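Local coordinates for endo-beta-1,2-glucanase (PDB 6IMU), which hydrolyses internal beta-1,2-glucosidic linkages in beta-1,2-glucans, an endo-acting cleavage of the polysaccharide chain, at residues W157-P162 / K224-P229; E305-L310 / S385-V390; A345-V350 / L378-P383. One frame throughout, in Å; residues are numbered along the deposited sequence.

Contact 1: residues W157-P162 / K224-P229. With NAG (2-acetamido-2-deoxy-beta-D-glucopyranose), chain D.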
loop_
_atom_site.group_PDB
_atom_site.type_symbol
_atom_site.label_atom_id
_atom_site.label_comp_id
_atom_site.label_asym_id
_atom_site.label_seq_id
_atom_site.Cartn_x
_atom_site.Cartn_y
_atom_site.Cartn_z
ATOM N N TRP A 157 -4.148 18.144 -9.986
ATOM C CA TRP A 157 -4.013 16.947 -10.807
ATOM C C TRP A 157 -4.927 16.973 -12.036
ATOM O O TRP A 157 -5.059 15.964 -12.720
ATOM C CB TRP A 157 -4.228 15.708 -9.936
ATOM C CG TRP A 157 -3.006 15.430 -9.121
ATOM C CD1 TRP A 157 -2.677 15.973 -7.911
ATOM C CD2 TRP A 157 -1.899 14.598 -9.506
ATOM N NE1 TRP A 157 -1.454 15.516 -7.508
ATOM C CE2 TRP A 157 -0.949 14.674 -8.463
ATOM C CE3 TRP A 157 -1.619 13.804 -10.624
ATOM C CZ2 TRP A 157 0.252 13.966 -8.502
ATOM C CZ3 TRP A 157 -0.435 13.102 -10.660
ATOM C CH2 TRP A 157 0.487 13.185 -9.613
ATOM N N ASN A 158 -5.507 18.134 -12.350
ATOM C CA ASN A 158 -6.081 18.351 -13.666
ATOM C C ASN A 158 -5.003 18.027 -14.704
ATOM O O ASN A 158 -3.874 18.492 -14.583
ATOM C CB ASN A 158 -6.602 19.779 -13.847
ATOM C CG ASN A 158 -7.946 20.011 -13.189
ATOM O OD1 ASN A 158 -8.888 19.250 -13.396
ATOM N ND2 ASN A 158 -8.049 21.068 -12.404
ATOM N N ASN A 159 -5.350 17.193 -15.690
ATOM C CA ASN A 159 -4.492 16.964 -16.859
ATOM C C ASN A 159 -3.157 16.316 -16.455
ATOM O O ASN A 159 -2.148 16.502 -17.129
ATOM C CB ASN A 159 -4.239 18.273 -17.614
ATOM C CG ASN A 159 -5.513 18.887 -18.154
ATOM O OD1 ASN A 159 -6.348 18.186 -18.714
ATOM N ND2 ASN A 159 -5.669 20.190 -17.993
ATOM N N ARG A 160 -3.165 15.545 -15.362
ATOM C CA ARG A 160 -1.971 14.880 -14.840
ATOM C C ARG A 160 -2.394 13.515 -14.302
ATOM O O ARG A 160 -3.388 13.429 -13.581
ATOM C CB ARG A 160 -1.322 15.687 -13.709
ATOM C CG ARG A 160 -0.702 17.004 -14.149
ATOM C CD ARG A 160 -0.189 17.817 -12.974
ATOM N NE ARG A 160 1.027 17.248 -12.403
ATOM C CZ ARG A 160 1.209 16.956 -11.117
ATOM N NH1 ARG A 160 0.280 17.253 -10.221
ATOM N NH2 ARG A 160 2.333 16.377 -10.726
ATOM N N VAL A 161 -1.647 12.459 -14.650
ATOM C CA VAL A 161 -2.028 11.119 -14.244
ATOM C C VAL A 161 -0.773 10.344 -13.841
ATOM O O VAL A 161 0.210 10.314 -14.580
ATOM C CB VAL A 161 -2.860 10.413 -15.335
ATOM C CG1 VAL A 161 -2.115 10.260 -16.653
ATOM C CG2 VAL A 161 -3.389 9.071 -14.858
ATOM N N PRO A 162 -0.767 9.717 -12.637
ATOM C CA PRO A 162 0.404 9.007 -12.129
ATOM C C PRO A 162 0.362 7.510 -12.468
ATOM O O PRO A 162 -0.659 6.842 -12.242
ATOM C CB PRO A 162 0.258 9.261 -10.624
ATOM C CG PRO A 162 -1.236 9.158 -10.396
ATOM C CD PRO A 162 -1.877 9.681 -11.670
ATOM N N LYS A 224 -2.889 16.949 -22.634
ATOM C CA LYS A 224 -3.189 18.231 -23.258
ATOM C C LYS A 224 -4.500 18.759 -22.671
ATOM O O LYS A 224 -4.537 19.866 -22.166
ATOM C CB LYS A 224 -3.290 18.122 -24.783
ATOM C CG LYS A 224 -3.454 19.455 -25.505
ATOM C CD LYS A 224 -2.149 20.183 -25.738
ATOM C CE LYS A 224 -1.560 19.895 -27.103
ATOM N NZ LYS A 224 -0.241 20.541 -27.279
ATOM N N ASN A 225 -5.551 17.929 -22.716
ATOM C CA ASN A 225 -6.846 18.302 -22.199
ATOM C C ASN A 225 -7.663 17.040 -21.877
ATOM O O ASN A 225 -8.083 16.296 -22.766
ATOM C CB ASN A 225 -7.542 19.259 -23.167
ATOM C CG ASN A 225 -8.859 19.794 -22.651
ATOM O OD1 ASN A 225 -9.497 19.168 -21.815
ATOM N ND2 ASN A 225 -9.261 20.956 -23.147
ATOM N N GLN A 226 -7.897 16.841 -20.576
ATOM C CA GLN A 226 -8.589 15.679 -20.007
ATOM C C GLN A 226 -10.018 15.536 -20.560
ATOM O O GLN A 226 -10.595 14.438 -20.511
ATOM C CB GLN A 226 -8.596 15.790 -18.478
ATOM C CG GLN A 226 -9.293 17.044 -17.950
ATOM C CD GLN A 226 -9.036 17.302 -16.486
ATOM O OE1 GLN A 226 -8.206 16.660 -15.850
ATOM N NE2 GLN A 226 -9.755 18.267 -15.935
ATOM N N SER A 227 -10.602 16.629 -21.071
ATOM C CA SER A 227 -11.958 16.595 -21.635
ATOM C C SER A 227 -11.969 15.933 -23.020
ATOM O O SER A 227 -13.012 15.451 -23.455
ATOM C CB SER A 227 -12.560 17.974 -21.679
ATOM O OG SER A 227 -12.761 18.474 -20.365
ATOM N N LEU A 228 -10.821 15.908 -23.701
ATOM C CA LEU A 228 -10.705 15.329 -25.056
ATOM C C LEU A 228 -10.488 13.822 -24.951
ATOM O O LEU A 228 -9.732 13.370 -24.094
ATOM C CB LEU A 228 -9.524 15.970 -25.787
ATOM C CG LEU A 228 -9.559 17.490 -25.936
ATOM C CD1 LEU A 228 -8.278 17.997 -26.577
ATOM C CD2 LEU A 228 -10.762 17.930 -26.748
ATOM N N PRO A 229 -11.143 12.994 -25.798
ATOM C CA PRO A 229 -10.816 11.568 -25.884
ATOM C C PRO A 229 -9.323 11.306 -26.145
ATOM O O PRO A 229 -8.593 12.195 -26.604
ATOM C CB PRO A 229 -11.685 11.071 -27.050
ATOM C CG PRO A 229 -12.877 12.012 -27.045
ATOM C CD PRO A 229 -12.293 13.354 -26.648
HETATM C C1 NAG D . -10.511 21.556 -22.796
HETATM C C2 NAG D . -10.599 23.080 -23.006
HETATM C C3 NAG D . -12.036 23.565 -22.797
HETATM C C4 NAG D . -12.960 22.765 -23.697
HETATM C C5 NAG D . -12.808 21.291 -23.343
HETATM C C6 NAG D . -13.804 20.394 -24.062
HETATM C C7 NAG D . -8.774 24.655 -22.498
HETATM C C8 NAG D . -8.081 25.410 -21.402
HETATM N N2 NAG D . -9.737 23.815 -22.095
HETATM O O3 NAG D . -12.155 24.966 -23.074
HETATM O O4 NAG D . -14.315 23.166 -23.509
HETATM O O5 NAG D . -11.467 20.920 -23.657
HETATM O O6 NAG D . -13.949 20.847 -25.406
HETATM O O7 NAG D . -8.474 24.826 -23.672
#

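Contact 2: residues E305-L310 / S385-V390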
loop_
_atom_site.group_PDB
_atom_site.type_symbol
_atom_site.label_atom_id
_atom_site.label_comp_id
_atom_site.label_asym_id
_atom_site.label_seq_id
_atom_site.Cartn_x
_atom_site.Cartn_y
_atom_site.Cartn_z
ATOM N N GLU A 305 7.978 1.174 0.065
ATOM C CA GLU A 305 8.659 0.843 -1.196
ATOM C C GLU A 305 8.488 -0.635 -1.588
ATOM O O GLU A 305 8.709 -0.987 -2.739
ATOM C CB GLU A 305 10.155 1.169 -1.076
ATOM C CG GLU A 305 10.435 2.651 -0.916
ATOM C CD GLU A 305 11.807 3.017 -0.366
ATOM O OE1 GLU A 305 12.741 2.183 -0.475
ATOM O OE2 GLU A 305 11.941 4.148 0.171
ATOM N N THR A 306 8.124 -1.491 -0.623
ATOM C CA THR A 306 8.042 -2.944 -0.792
ATOM C C THR A 306 6.628 -3.360 -1.240
ATOM O O THR A 306 6.365 -4.543 -1.403
ATOM C CB THR A 306 8.484 -3.618 0.517
ATOM O OG1 THR A 306 9.834 -3.214 0.756
ATOM C CG2 THR A 306 8.390 -5.127 0.501
ATOM N N TRP A 307 5.740 -2.382 -1.472
ATOM C CA TRP A 307 4.306 -2.627 -1.679
ATOM C C TRP A 307 4.034 -3.683 -2.770
ATOM O O TRP A 307 3.065 -4.435 -2.652
ATOM C CB TRP A 307 3.542 -1.326 -1.974
ATOM C CG TRP A 307 2.079 -1.634 -2.007
ATOM C CD1 TRP A 307 1.283 -1.728 -3.105
ATOM C CD2 TRP A 307 1.313 -2.165 -0.911
ATOM N NE1 TRP A 307 0.031 -2.151 -2.741
ATOM C CE2 TRP A 307 0.027 -2.454 -1.408
ATOM C CE3 TRP A 307 1.579 -2.391 0.442
ATOM C CZ2 TRP A 307 -0.991 -2.948 -0.597
ATOM C CZ3 TRP A 307 0.571 -2.876 1.246
ATOM C CH2 TRP A 307 -0.701 -3.139 0.733
ATOM N N LYS A 308 4.860 -3.722 -3.824
ATOM C CA LYS A 308 4.617 -4.571 -5.017
ATOM C C LYS A 308 4.432 -6.047 -4.632
ATOM O O LYS A 308 3.674 -6.763 -5.288
ATOM C CB LYS A 308 5.758 -4.447 -6.033
ATOM C CG LYS A 308 7.086 -5.050 -5.593
ATOM C CD LYS A 308 8.235 -4.670 -6.490
ATOM C CE LYS A 308 9.505 -5.415 -6.158
ATOM N NZ LYS A 308 10.560 -5.148 -7.158
ATOM N N VAL A 309 5.105 -6.496 -3.570
ATOM C CA VAL A 309 5.094 -7.924 -3.207
ATOM C C VAL A 309 3.707 -8.348 -2.696
ATOM O O VAL A 309 3.414 -9.539 -2.633
ATOM C CB VAL A 309 6.190 -8.265 -2.183
ATOM C CG1 VAL A 309 7.565 -7.858 -2.688
ATOM C CG2 VAL A 309 5.906 -7.672 -0.812
ATOM N N LEU A 310 2.845 -7.387 -2.349
ATOM C CA LEU A 310 1.485 -7.718 -1.936
ATOM C C LEU A 310 0.539 -7.902 -3.129
ATOM O O LEU A 310 -0.581 -8.398 -2.944
ATOM C CB LEU A 310 0.994 -6.633 -0.985
ATOM C CG LEU A 310 1.597 -6.764 0.414
ATOM C CD1 LEU A 310 2.845 -5.909 0.548
ATOM C CD2 LEU A 310 0.580 -6.421 1.465
ATOM N N SER A 385 4.821 0.591 9.116
ATOM C CA SER A 385 6.210 0.202 8.815
ATOM C C SER A 385 6.423 -1.315 8.970
ATOM O O SER A 385 7.361 -1.862 8.386
ATOM C CB SER A 385 7.188 0.977 9.667
ATOM O OG SER A 385 7.028 0.661 11.040
ATOM N N VAL A 386 5.546 -1.990 9.725
ATOM C CA VAL A 386 5.659 -3.432 10.006
ATOM C C VAL A 386 5.130 -4.282 8.842
ATOM O O VAL A 386 5.340 -5.490 8.850
ATOM C CB VAL A 386 4.918 -3.833 11.299
ATOM C CG1 VAL A 386 5.296 -2.953 12.475
ATOM C CG2 VAL A 386 3.404 -3.879 11.110
ATOM N N PHE A 387 4.417 -3.698 7.868
ATOM C CA PHE A 387 3.650 -4.548 6.928
ATOM C C PHE A 387 4.582 -5.537 6.218
ATOM O O PHE A 387 4.213 -6.698 6.066
ATOM C CB PHE A 387 2.756 -3.727 5.988
ATOM C CG PHE A 387 3.393 -3.200 4.729
ATOM C CD1 PHE A 387 3.663 -4.039 3.661
ATOM C CD2 PHE A 387 3.699 -1.853 4.606
ATOM C CE1 PHE A 387 4.257 -3.544 2.509
ATOM C CE2 PHE A 387 4.282 -1.357 3.450
ATOM C CZ PHE A 387 4.557 -2.201 2.403
ATOM N N PRO A 388 5.815 -5.168 5.791
ATOM C CA PRO A 388 6.693 -6.121 5.111
ATOM C C PRO A 388 7.233 -7.219 6.047
ATOM O O PRO A 388 7.513 -8.330 5.600
ATOM C CB PRO A 388 7.849 -5.265 4.566
ATOM C CG PRO A 388 7.416 -3.827 4.777
ATOM C CD PRO A 388 6.446 -3.849 5.934
ATOM N N THR A 389 7.389 -6.884 7.330
ATOM C CA THR A 389 7.796 -7.840 8.370
ATOM C C THR A 389 6.688 -8.888 8.563
ATOM O O THR A 389 6.969 -10.097 8.673
ATOM C CB THR A 389 8.115 -7.122 9.689
ATOM O OG1 THR A 389 8.865 -5.934 9.419
ATOM C CG2 THR A 389 8.872 -8.006 10.659
ATOM N N VAL A 390 5.435 -8.414 8.573
ATOM C CA VAL A 390 4.253 -9.246 8.786
ATOM C C VAL A 390 4.207 -10.383 7.748
ATOM O O VAL A 390 3.820 -11.488 8.078
ATOM C CB VAL A 390 2.964 -8.399 8.757
ATOM C CG1 VAL A 390 1.710 -9.250 8.611
ATOM C CG2 VAL A 390 2.851 -7.501 9.975
#

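Contact 3: residues A345-V350 / L378-P383. With NAG (2-acetamido-2-deoxy-beta-D-glucopyranose), chain E.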
loop_
_atom_site.group_PDB
_atom_site.type_symbol
_atom_site.label_atom_id
_atom_site.label_comp_id
_atom_site.label_asym_id
_atom_site.label_seq_id
_atom_site.Cartn_x
_atom_site.Cartn_y
_atom_site.Cartn_z
ATOM N N ALA A 345 8.672 4.670 7.779
ATOM C CA ALA A 345 8.062 4.723 6.471
ATOM C C ALA A 345 7.524 6.136 6.235
ATOM O O ALA A 345 7.241 6.863 7.186
ATOM C CB ALA A 345 6.973 3.681 6.373
ATOM N N SER A 346 7.376 6.496 4.957
ATOM C CA SER A 346 6.740 7.734 4.541
ATOM C C SER A 346 5.379 7.856 5.234
ATOM O O SER A 346 4.577 6.916 5.219
ATOM C CB SER A 346 6.603 7.792 3.042
ATOM O OG SER A 346 7.858 7.601 2.412
ATOM N N ILE A 347 5.123 9.023 5.832
ATOM C CA ILE A 347 4.043 9.164 6.791
ATOM C C ILE A 347 3.742 10.651 7.019
ATOM O O ILE A 347 4.620 11.512 6.879
ATOM C CB ILE A 347 4.419 8.454 8.109
ATOM C CG1 ILE A 347 3.198 8.193 8.991
ATOM C CG2 ILE A 347 5.498 9.228 8.858
ATOM C CD1 ILE A 347 2.263 7.135 8.454
ATOM N N ASN A 348 2.493 10.924 7.406
ATOM C CA ASN A 348 2.101 12.241 7.880
ATOM C C ASN A 348 2.829 12.541 9.193
ATOM O O ASN A 348 3.048 11.647 10.020
ATOM C CB ASN A 348 0.584 12.368 8.031
ATOM C CG ASN A 348 -0.100 12.630 6.708
ATOM O OD1 ASN A 348 -0.096 13.760 6.238
ATOM N ND2 ASN A 348 -0.678 11.603 6.107
ATOM N N ASN A 349 3.205 13.814 9.346
ATOM C CA ASN A 349 3.855 14.353 10.530
ATOM C C ASN A 349 2.799 14.551 11.622
ATOM O O ASN A 349 1.603 14.370 11.377
ATOM C CB ASN A 349 4.552 15.679 10.207
ATOM C CG ASN A 349 5.725 15.994 11.111
ATOM O OD1 ASN A 349 5.923 15.351 12.138
ATOM N ND2 ASN A 349 6.506 16.991 10.721
ATOM N N VAL A 350 3.253 14.959 12.810
ATOM C CA VAL A 350 2.392 15.132 13.983
ATOM C C VAL A 350 1.353 16.233 13.728
ATOM O O VAL A 350 1.530 17.103 12.874
ATOM C CB VAL A 350 3.209 15.427 15.255
ATOM C CG1 VAL A 350 4.122 14.272 15.606
ATOM C CG2 VAL A 350 4.004 16.721 15.163
ATOM N N LEU A 378 14.024 11.087 10.836
ATOM C CA LEU A 378 13.852 9.837 11.591
ATOM C C LEU A 378 13.285 10.100 13.000
ATOM O O LEU A 378 13.510 9.315 13.925
ATOM C CB LEU A 378 15.218 9.149 11.686
ATOM C CG LEU A 378 15.834 8.700 10.360
ATOM C CD1 LEU A 378 17.185 8.038 10.597
ATOM C CD2 LEU A 378 14.898 7.753 9.615
ATOM N N ASP A 379 12.514 11.178 13.162
ATOM C CA ASP A 379 11.932 11.504 14.466
ATOM C C ASP A 379 10.516 10.925 14.587
ATOM O O ASP A 379 9.978 10.928 15.687
ATOM C CB ASP A 379 11.947 13.011 14.749
ATOM C CG ASP A 379 11.263 13.870 13.702
ATOM O OD1 ASP A 379 10.881 13.331 12.647
ATOM O OD2 ASP A 379 11.122 15.080 13.949
ATOM N N VAL A 380 9.928 10.439 13.482
ATOM C CA VAL A 380 8.528 9.951 13.461
ATOM C C VAL A 380 8.486 8.497 12.966
ATOM O O VAL A 380 9.028 8.178 11.906
ATOM C CB VAL A 380 7.629 10.861 12.599
ATOM C CG1 VAL A 380 6.234 10.276 12.400
ATOM C CG2 VAL A 380 7.541 12.268 13.177
ATOM N N ILE A 381 7.808 7.640 13.746
ATOM C CA ILE A 381 7.642 6.201 13.480
ATOM C C ILE A 381 6.153 5.929 13.265
ATOM O O ILE A 381 5.311 6.722 13.684
ATOM C CB ILE A 381 8.222 5.336 14.617
ATOM C CG1 ILE A 381 7.717 5.787 15.994
ATOM C CG2 ILE A 381 9.747 5.312 14.546
ATOM C CD1 ILE A 381 8.031 4.833 17.117
ATOM N N THR A 382 5.837 4.825 12.584
ATOM C CA THR A 382 4.445 4.536 12.215
ATOM C C THR A 382 4.189 3.038 12.263
ATOM O O THR A 382 5.024 2.257 11.815
ATOM C CB THR A 382 4.104 5.115 10.833
ATOM O OG1 THR A 382 2.766 4.721 10.513
ATOM C CG2 THR A 382 5.052 4.669 9.743
ATOM N N PRO A 383 3.026 2.587 12.787
ATOM C CA PRO A 383 2.693 1.160 12.809
ATOM C C PRO A 383 2.771 0.439 11.451
ATOM O O PRO A 383 3.140 -0.729 11.424
ATOM C CB PRO A 383 1.246 1.139 13.336
ATOM C CG PRO A 383 1.139 2.397 14.178
ATOM C CD PRO A 383 2.002 3.410 13.452
HETATM C C1 NAG E . 7.683 17.464 11.404
HETATM C C2 NAG E . 8.479 18.334 10.443
HETATM C C3 NAG E . 9.761 18.798 11.122
HETATM C C4 NAG E . 9.431 19.581 12.386
HETATM C C5 NAG E . 8.542 18.721 13.274
HETATM C C6 NAG E . 8.088 19.488 14.509
HETATM C C7 NAG E . 8.054 17.719 8.076
HETATM C C8 NAG E . 8.660 17.050 6.870
HETATM N N2 NAG E . 8.795 17.655 9.184
HETATM O O3 NAG E . 10.493 19.612 10.205
HETATM O O4 NAG E . 10.634 19.964 13.087
HETATM O O5 NAG E . 7.383 18.257 12.564
HETATM O O6 NAG E . 7.236 18.604 15.249
HETATM O O7 NAG E . 6.982 18.307 8.023
HETATM O O HOH W 1 7.996 6.607 9.862
#

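Contact 1: residues W157-P162 / K224-P229
Three side-chain amides meet here, the plane of Q226 standing 69° from that of N158 and 50° from that of N159. At its edge and close to its own plane, the Q226 amide donates from NE2 to N158 OD1 over 2.9 Å, approaching from above the N158 carbonyl plane. Its other atom, OE1, accepts the backbone N of N159 at 2.9 Å, that N-H coming from well above the Q226 carbonyl plane. Q226 N donates to N159 OD1 at 2.8 Å, almost head-on to the carbonyl (165°). Q226 is thus gripped at both ends of its amide and at its backbone. Within 157-162, R160 NH1 lies over the centre of one W157 face, 3.3 Å above its plane, and R160 O is at the ring's edge. A type II turn, W157 to R160, presents N158 and N159. Across from it, N225 OD1 accepts S227 N in an Asx turn, while N225 ND2 carries an N-linked NAG in an Asn-X-Ser sequence. N159 and V161 bond through their backbones to I223 and T221; strand 160-162 is outermost in the three-stranded antiparallel sheet 160-162, 220-223, 237-239. Q226 rests on P153 of strand 152-153, and V161 on helix 186-210.

Contact 2: residues E305-L310 / S385-V390
F387, in helix 387-392, packs against the side chains of W307 and L310 and the backbone of T306 in the buried interior of the chain, consistent with the (alpha/alpha)6-barrel fold of this glucanase family. The aromatic part is a T-shaped pair. The six-membered ring of W307 turns its edge to a face of F387, with centroids 5.2 Å apart and planes at 70°. CE3 of W307 makes the approach, 3.6 Å from F387 CZ. P388 CD covers the opposite face of F387, 3.4 Å above the plane and offset toward the rim, so the phenyl is sandwiched between its own neighbour and the indole. The T306 backbone carbon borders the edge of the F387 ring.

Aliphatic packing completes the group. L310 puts its CD1 methyl against F387, and L310 CB lies over one W307 face toward the rim. T306 CG2 meets P388 CB at 4.1 Å, the two side chains slanting past each other.

Polar groups are dealt with away from the interface, across which no hydrogen bond runs. W307 NE1 bonds to E311 OE2, which fixes the far edge of the indole while the benzo edge addresses F387. The backbone of 305-310 is held by its own turns, L310 N reaching W307 O at 3.0 Å. Helix 433-443 packs on W307, L310 and F387, A442 touching the last two; helix 318-337 places F324 and R331 against T306.

A chi1 of 86° sets F387 CG between its backbone N and carbonyl carbon, and the ring so placed meets L310 obliquely, L310 CD1 lying 3.4 Å from F387 CE1.

Contact 3: residues A345-V350 / L378-P383
Segments 345-350 and 378-383 run across one another, closest at A345 and T382, whose CA atoms lie 6.8 Å apart, and they share no direct hydrogen bond; a water instead joins the two backbones, accepting from A345 N and donating to V380 O at 2.8 Å. I347 reaches both V380 and T382, one branch to each. Its CG1 branch swings anti to the backbone N (chi1 -163°) and delivers CD1 to T382, the two side chains meeting tip to tip with CD1 3.2 Å from OG1. That hydroxyl has its polar partner outside, in E418 O. The other branch, CG2, lies 3.8 Å from V380 CG1, the pair slanting across each other, while T382 CG2 touches A345 CB. The interface is a seam between two antiparallel sheets: strand 347-352 forms a two-stranded hairpin with 357-362, whereas 380-381 pairs with 415-421 of the large sheet. N348, on the other side of its strand, binds E418 OE2 through ND2. Farther along, N349 OD1 approaches V380 CG2 at 3.6 Å and also accepts V350 N at 2.8 Å, a donor lying above the carbonyl plane. ND2 of the same amide carries the NAG, an N-linked glycan at the sequon Asn-Val-Thr; it also makes a weak hydrogen bond to the sugar's acetamide O7, and E377 OE1 is hydrogen-bonded to the NAG.

Contacts 2 and 3 are neighbours, their centres 16 Å apart, and they touch where S385 CB packs 4.3 Å from A345 CB. Strand 380-381 of contact 3 and helix 387-392 of contact 2 follow each other in the chain, joined by a short stretch in which S385 OG bonds to T382 O. Contact 1 closes earlier in the chain and stands apart: its centre is 31 Å from that of contact 2 and 32 Å from that of contact 3, and the nearest atoms of contact 1 are about 13 Å from contact 2 and about 14 Å from contact 3. Contacts 1 and 3 each carry an N-linked NAG, whereas contact 2 is sugar-free and closest to the centre of the chain, about 8 Å from it.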